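Local coordinates for protein staphylococcal superantigen-like 1 (Staphylococcus aureus, PDB 4O1N) that probably acts as a secreted virulence protease that cleaves host proteins, including collagens and cytokines such as IL8, IL17A and interferon-gamma, at residues A[171-176]-A[204-209]. Sequence-based numbering, arbitrary orientation.
Sequences ITITMN and NKILVE
Asn204 and Lys205 together face Thr174 in a classic beta bulge, an example of how an antiparallel ladder absorbs an extra residue. Here it occurs in the mixed sheet of the beta-grasp domain, where strand 203-210 is flanked by 171-175 and by 120-125. The carbonyl of Thr174 takes two amides: N of Asn204 lies 2.8 Å from Thr174 O, nearly on the line of the C=O bond, while N of Lys205 approaches the same oxygen on a lone pair at 3.1 Å. Lys205 O returns a straight bond (173°) to Thr174 N. Asn204 CB sits 3.4 Å from Thr174 O and 3.5 Å from Asn176 OD1; with CG anti to the backbone N (chi1 179°), its side chain crosses that of Asn176 at about a right angle, amide planes 64° apart. Beyond the bulge, Thr172 and Leu207 exchange both backbone bonds. On their face, extended Lys205 leads its NZ away to a salt bridge with Glu122. On the other, Ile171 lies alongside Val208 and Ile173 alongside Ile206, and Leu147 and Leu151 of helix 144-159 cover the isoleucines. Thr172 OG1 hydrogen-bonds a water at 2.7 Å; the same water also bonds to Glu209 OE2, 2.8 Å from its oxygen.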
ATOM      1  N   ILE A 171      -0.671   1.232  13.290  1.00 35.79           N
ATOM      2  CA  ILE A 171      -1.551   2.075  12.494  1.00 30.95           C
ATOM      3  C   ILE A 171      -2.988   1.572  12.649  1.00 30.54           C
ATOM      4  O   ILE A 171      -3.212   0.375  12.716  1.00 29.71           O
ATOM      5  CB  ILE A 171      -1.185   2.005  11.016  1.00 29.74           C
ATOM      6  CG1 ILE A 171       0.194   2.652  10.802  1.00 28.54           C
ATOM      7  CG2 ILE A 171      -2.237   2.696  10.164  1.00 27.80           C
ATOM      8  CD1 ILE A 171       0.858   2.218   9.534  1.00 27.80           C
ATOM      9  N   THR A 172      -3.951   2.484  12.726  1.00 30.37           N
ATOM     10  CA  THR A 172      -5.363   2.116  12.782  1.00 31.12           C
ATOM     11  C   THR A 172      -6.162   2.947  11.802  1.00 30.07           C
ATOM     12  O   THR A 172      -6.212   4.139  11.905  1.00 29.27           O
ATOM     13  CB  THR A 172      -5.916   2.311  14.186  1.00 32.76           C
ATOM     14  OG1 THR A 172      -5.083   1.583  15.090  1.00 35.51           O
ATOM     15  CG2 THR A 172      -7.350   1.806  14.274  1.00 31.14           C
ATOM     16  N   ILE A 173      -6.752   2.302  10.817  1.00 30.99           N
ATOM     17  CA  ILE A 173      -7.574   3.001   9.845  1.00 31.08           C
ATOM     18  C   ILE A 173      -8.977   2.701  10.244  1.00 29.95           C
ATOM     19  O   ILE A 173      -9.338   1.540  10.307  1.00 30.25           O
ATOM     20  CB  ILE A 173      -7.320   2.503   8.394  1.00 31.99           C
ATOM     21  CG1 ILE A 173      -5.928   2.916   7.923  1.00 32.13           C
ATOM     22  CG2 ILE A 173      -8.328   3.096   7.421  1.00 33.13           C
ATOM     23  CD1 ILE A 173      -5.137   1.807   7.257  1.00 33.33           C
ATOM     24  N   THR A 174      -9.754   3.743  10.516  1.00 31.11           N
ATOM     25  CA  THR A 174     -11.176   3.621  10.887  1.00 31.90           C
ATOM     26  C   THR A 174     -12.102   4.037   9.734  1.00 30.44           C
ATOM     27  O   THR A 174     -11.983   5.153   9.194  1.00 32.02           O
ATOM     28  CB  THR A 174     -11.477   4.467  12.148  1.00 33.77           C
ATOM     29  OG1 THR A 174     -10.418   4.284  13.107  1.00 35.21           O
ATOM     30  CG2 THR A 174     -12.795   4.061  12.784  1.00 34.56           C
ATOM     31  N   MET A 175     -13.017   3.144   9.352  1.00 28.96           N
ATOM     32  CA  MET A 175     -13.916   3.403   8.227  1.00 28.54           C
ATOM     33  C   MET A 175     -15.160   4.079   8.722  1.00 29.85           C
ATOM     34  O   MET A 175     -15.350   4.188   9.912  1.00 32.26           O
ATOM     35  CB  MET A 175     -14.278   2.127   7.501  1.00 28.97           C
ATOM     36  CG  MET A 175     -13.092   1.242   7.119  1.00 29.66           C
ATOM     37  SD  MET A 175     -11.915   2.052   5.986  1.00 33.60           S
ATOM     38  CE  MET A 175     -13.010   2.103   4.540  1.00 32.71           C
ATOM     39  N   ASN A 176     -15.979   4.571   7.804  1.00 31.46           N
ATOM     40  CA  ASN A 176     -17.216   5.247   8.128  1.00 33.80           C
ATOM     41  C   ASN A 176     -18.189   4.392   8.902  1.00 35.13           C
ATOM     42  O   ASN A 176     -18.952   4.898   9.721  1.00 38.27           O
ATOM     43  CB  ASN A 176     -17.891   5.778   6.868  1.00 35.95           C
ATOM     44  CG  ASN A 176     -17.289   7.092   6.398  1.00 40.08           C
ATOM     45  OD1 ASN A 176     -16.470   7.708   7.085  1.00 48.24           O
ATOM     46  ND2 ASN A 176     -17.706   7.544   5.239  1.00 44.16           N
ATOM     47  N   ASN A 204     -12.478   7.354   7.466  1.00 29.35           N
ATOM     48  CA  ASN A 204     -12.876   8.452   8.326  1.00 30.35           C
ATOM     49  C   ASN A 204     -11.679   8.970   9.045  1.00 30.26           C
ATOM     50  O   ASN A 204     -11.518  10.179   9.184  1.00 31.27           O
ATOM     51  CB  ASN A 204     -13.874   7.954   9.367  1.00 33.52           C
ATOM     52  CG  ASN A 204     -14.322   9.048  10.335  1.00 34.64           C
ATOM     53  OD1 ASN A 204     -15.059   9.955   9.958  1.00 39.43           O
ATOM     54  ND2 ASN A 204     -13.895   8.953  11.583  1.00 33.15           N
ATOM     55  N   LYS A 205     -10.851   8.065   9.554  1.00 29.23           N
ATOM     56  CA  LYS A 205      -9.675   8.496  10.295  1.00 29.11           C
ATOM     57  C   LYS A 205      -8.484   7.531  10.190  1.00 27.75           C
ATOM     58  O   LYS A 205      -8.641   6.319  10.147  1.00 25.42           O
ATOM     59  CB  LYS A 205     -10.043   8.690  11.768  1.00 30.24           C
ATOM     60  CG  LYS A 205      -8.891   9.162  12.635  1.00 30.32           C
ATOM     61  CD  LYS A 205      -9.344   9.461  14.055  1.00 32.22           C
ATOM     62  CE  LYS A 205      -8.147   9.915  14.902  1.00 33.16           C
ATOM     63  NZ  LYS A 205      -8.584  10.676  16.090  1.00 33.55           N
ATOM     64  N   ILE A 206      -7.285   8.099  10.206  1.00 27.34           N
ATOM     65  CA  ILE A 206      -6.081   7.308  10.293  1.00 27.90           C
ATOM     66  C   ILE A 206      -5.293   7.755  11.484  1.00 27.32           C
ATOM     67  O   ILE A 206      -4.961   8.936  11.584  1.00 27.08           O
ATOM     68  CB  ILE A 206      -5.215   7.472   9.045  1.00 28.17           C
ATOM     69  CG1 ILE A 206      -5.897   6.780   7.869  1.00 28.01           C
ATOM     70  CG2 ILE A 206      -3.836   6.856   9.270  1.00 28.19           C
ATOM     71  CD1 ILE A 206      -5.396   7.270   6.547  1.00 28.72           C
ATOM     72  N   LEU A 207      -5.018   6.792  12.362  1.00 27.03           N
ATOM     73  CA  LEU A 207      -4.229   6.957  13.569  1.00 29.05           C
ATOM     74  C   LEU A 207      -2.894   6.225  13.376  1.00 28.29           C
ATOM     75  O   LEU A 207      -2.888   5.040  13.050  1.00 26.15           O
ATOM     76  CB  LEU A 207      -4.984   6.301  14.771  1.00 30.83           C
ATOM     77  CG  LEU A 207      -4.950   6.856  16.218  1.00 31.30           C
ATOM     78  CD1 LEU A 207      -5.193   5.742  17.219  1.00 32.58           C
ATOM     79  CD2 LEU A 207      -3.685   7.590  16.605  1.00 30.75           C
ATOM     80  N   VAL A 208      -1.784   6.922  13.599  1.00 28.69           N
ATOM     81  CA  VAL A 208      -0.468   6.286  13.687  1.00 30.09           C
ATOM     82  C   VAL A 208       0.127   6.536  15.087  1.00 31.96           C
ATOM     83  O   VAL A 208       0.475   7.670  15.405  1.00 33.57           O
ATOM     84  CB  VAL A 208       0.503   6.851  12.612  1.00 30.13           C
ATOM     85  CG1 VAL A 208       1.910   6.275  12.761  1.00 29.77           C
ATOM     86  CG2 VAL A 208      -0.022   6.574  11.211  1.00 29.78           C
ATOM     87  N   GLU A 209       0.245   5.489  15.903  1.00 33.28           N
ATOM     88  CA  GLU A 209       0.879   5.582  17.220  1.00 36.80           C
ATOM     89  C   GLU A 209       2.308   5.041  17.166  1.00 36.97           C
ATOM     90  O   GLU A 209       2.540   3.932  16.729  1.00 33.87           O
ATOM     91  CB  GLU A 209       0.069   4.790  18.259  1.00 39.21           C
ATOM     92  CG  GLU A 209      -1.264   5.435  18.604  1.00 40.71           C
ATOM     93  CD  GLU A 209      -2.223   4.496  19.307  1.00 43.51           C
ATOM     94  OE1 GLU A 209      -2.513   4.729  20.504  1.00 46.18           O
ATOM     95  OE2 GLU A 209      -2.690   3.538  18.657  1.00 42.99           O
TER
HETATM   96  O   HOH W   1      -2.980   3.042  15.886  1.00 40.46           O